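Local structure of 3-carboxy-cis,cis-muconate cycloisomerase (1Q5N) at residues Gly232-Ile237 with Met313-Glu318. The protein is a mostly helical cycloisomerase of the fumarase/aspartase (lyase) superfamily, with four copies of the chain in its assembly. Residues are numbered along the deposited sequence; the frame is centred on the assembly and turned at random.
Sequences GERDRI and MVQEHE
The amide of Q315 lies flat under the aliphatic part of R234: CG and CD of the arginine sit over one face, with R234 CG 3.5 Å from Q315 NE2 and 3.6 Å from Q315 CD. The two side chains cross at about a right angle, yet the guanidinium is tilted only 31° from the amide plane. At the amide's rim, NE2 donates to S312 O and OE1 has a weak bond to S320 OG; the S312 bond in particular should hold the amide's rotation. R234 bends at chi2 (-66°) and chi3 (-71°), laying CG and CD on the amide while its guanidinium reaches salt bridges with E327 and D115.

No direct hydrogen bond joins 232-237 to 313-318. A water does it instead, donating to G232 O and to M313 O (2.8 Å) and accepting from R234 N, so three buried backbone groups share one molecule. Beyond it, the M313 chain bends round until CE rests 3.5 Å from D235 N, at the start of helix 235-261, where R234 is the N-cap residue.

Three acids, D235, E233 and E318, face another chain: D235 pairs with R183 and R179 of the second subunit, while E233 and E318 both reach R172 there. This is loop packing at the head of a long helix, beside a subunit interface, in the helical, tetrameric architecture of the fumarase/aspartase superfamily.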
loop_
_atom_site.group_PDB
_atom_site.type_symbol
_atom_site.label_atom_id
_atom_site.label_comp_id
_atom_site.label_asym_id
_atom_site.label_seq_id
_atom_site.Cartn_x
_atom_site.Cartn_y
_atom_site.Cartn_z
ATOM N N GLY A 232 1.918 21.534 -9.231
ATOM C CA GLY A 232 2.248 20.185 -9.652
ATOM C C GLY A 232 3.330 19.467 -8.884
ATOM O O GLY A 232 3.438 18.264 -9.050
ATOM N N GLU A 233 4.113 20.172 -8.048
ATOM C CA GLU A 233 5.215 19.554 -7.292
ATOM C C GLU A 233 4.681 19.386 -5.856
ATOM O O GLU A 233 4.478 20.366 -5.119
ATOM C CB GLU A 233 6.459 20.465 -7.368
ATOM C CG GLU A 233 7.096 20.570 -8.803
ATOM C CD GLU A 233 6.129 21.191 -9.847
ATOM O OE1 GLU A 233 5.594 22.299 -9.592
ATOM O OE2 GLU A 233 5.888 20.565 -10.914
ATOM N N ARG A 234 4.485 18.149 -5.432
ATOM C CA ARG A 234 3.811 17.964 -4.150
ATOM C C ARG A 234 4.586 17.427 -2.967
ATOM O O ARG A 234 3.983 16.956 -1.993
ATOM C CB ARG A 234 2.557 17.067 -4.378
ATOM C CG ARG A 234 1.788 17.357 -5.667
ATOM C CD ARG A 234 1.140 18.753 -5.640
ATOM N NE ARG A 234 0.010 18.828 -4.694
ATOM C CZ ARG A 234 -0.560 19.974 -4.301
ATOM N NH1 ARG A 234 -0.111 21.152 -4.754
ATOM N NH2 ARG A 234 -1.592 19.961 -3.478
ATOM N N ASP A 235 5.906 17.470 -3.051
ATOM C CA ASP A 235 6.746 16.979 -1.973
ATOM C C ASP A 235 6.375 17.591 -0.610
ATOM O O ASP A 235 6.452 16.911 0.393
ATOM C CB ASP A 235 8.211 17.273 -2.307
ATOM C CG ASP A 235 8.432 18.742 -2.584
ATOM O OD1 ASP A 235 7.935 19.256 -3.638
ATOM O OD2 ASP A 235 9.060 19.378 -1.719
ATOM N N ARG A 236 5.928 18.840 -0.549
ATOM C CA ARG A 236 5.585 19.399 0.761
ATOM C C ARG A 236 4.402 18.687 1.479
ATOM O O ARG A 236 4.399 18.551 2.728
ATOM C CB ARG A 236 5.283 20.900 0.649
ATOM C CG ARG A 236 6.510 21.754 0.455
ATOM C CD ARG A 236 6.094 23.178 -0.004
ATOM N NE ARG A 236 7.246 24.036 -0.311
ATOM C CZ ARG A 236 7.686 24.322 -1.536
ATOM N NH1 ARG A 236 7.079 23.828 -2.614
ATOM N NH2 ARG A 236 8.742 25.109 -1.675
ATOM N N ILE A 237 3.419 18.237 0.695
ATOM C CA ILE A 237 2.261 17.542 1.223
ATOM C C ILE A 237 2.696 16.148 1.741
ATOM O O ILE A 237 2.340 15.731 2.873
ATOM C CB ILE A 237 1.181 17.341 0.115
ATOM C CG1 ILE A 237 0.664 18.708 -0.389
ATOM C CG2 ILE A 237 0.020 16.492 0.636
ATOM C CD1 ILE A 237 0.087 19.606 0.684
ATOM N N MET A 313 2.109 11.915 -6.010
ATOM C CA MET A 313 3.195 12.782 -6.505
ATOM C C MET A 313 3.230 12.801 -8.016
ATOM O O MET A 313 3.717 13.767 -8.605
ATOM C CB MET A 313 4.562 12.282 -6.006
ATOM C CG MET A 313 4.597 12.375 -4.493
ATOM S SD MET A 313 6.113 12.855 -3.853
ATOM C CE MET A 313 6.389 14.418 -4.680
ATOM N N VAL A 314 2.749 11.730 -8.652
ATOM C CA VAL A 314 2.816 11.696 -10.115
ATOM C C VAL A 314 1.633 12.513 -10.665
ATOM O O VAL A 314 0.523 12.003 -10.777
ATOM C CB VAL A 314 2.826 10.220 -10.623
ATOM C CG1 VAL A 314 2.978 10.217 -12.164
ATOM C CG2 VAL A 314 4.014 9.449 -9.974
ATOM N N GLN A 315 1.898 13.779 -11.004
ATOM C CA GLN A 315 0.850 14.704 -11.433
ATOM C C GLN A 315 1.134 15.236 -12.830
ATOM O O GLN A 315 2.274 15.599 -13.134
ATOM C CB GLN A 315 0.771 15.898 -10.458
ATOM C CG GLN A 315 0.695 15.552 -8.974
ATOM C CD GLN A 315 -0.468 16.264 -8.259
ATOM O OE1 GLN A 315 -0.920 17.305 -8.721
ATOM N NE2 GLN A 315 -0.946 15.698 -7.123
ATOM N N GLU A 316 0.111 15.300 -13.672
ATOM C CA GLU A 316 0.294 15.818 -15.037
ATOM C C GLU A 316 0.506 17.336 -15.154
ATOM O O GLU A 316 -0.286 18.138 -14.654
ATOM C CB GLU A 316 -0.893 15.483 -15.961
ATOM C CG GLU A 316 -1.122 14.000 -16.227
ATOM C CD GLU A 316 -1.777 13.302 -15.027
ATOM O OE1 GLU A 316 -2.275 13.991 -14.093
ATOM O OE2 GLU A 316 -1.780 12.057 -15.028
ATOM N N HIS A 317 1.587 17.702 -15.823
ATOM C CA HIS A 317 1.864 19.090 -16.148
ATOM C C HIS A 317 1.541 20.135 -15.108
ATOM O O HIS A 317 2.099 20.093 -14.035
ATOM C CB HIS A 317 1.148 19.462 -17.461
ATOM C CG HIS A 317 1.669 18.724 -18.658
ATOM N ND1 HIS A 317 3.011 18.733 -19.010
ATOM C CD2 HIS A 317 1.031 17.988 -19.613
ATOM C CE1 HIS A 317 3.175 18.029 -20.132
ATOM N NE2 HIS A 317 1.993 17.569 -20.517
ATOM N N GLU A 318 0.616 21.045 -15.428
ATOM C CA GLU A 318 0.292 22.133 -14.540
ATOM C C GLU A 318 -0.899 21.916 -13.617
ATOM O O GLU A 318 -1.209 22.775 -12.806
ATOM C CB GLU A 318 0.099 23.439 -15.359
ATOM C CG GLU A 318 1.412 24.034 -15.928
ATOM C CD GLU A 318 2.185 23.051 -16.862
ATOM O OE1 GLU A 318 1.650 22.710 -17.958
ATOM O OE2 GLU A 318 3.319 22.622 -16.484
HETATM O O HOH W 1 4.685 16.146 -7.551
#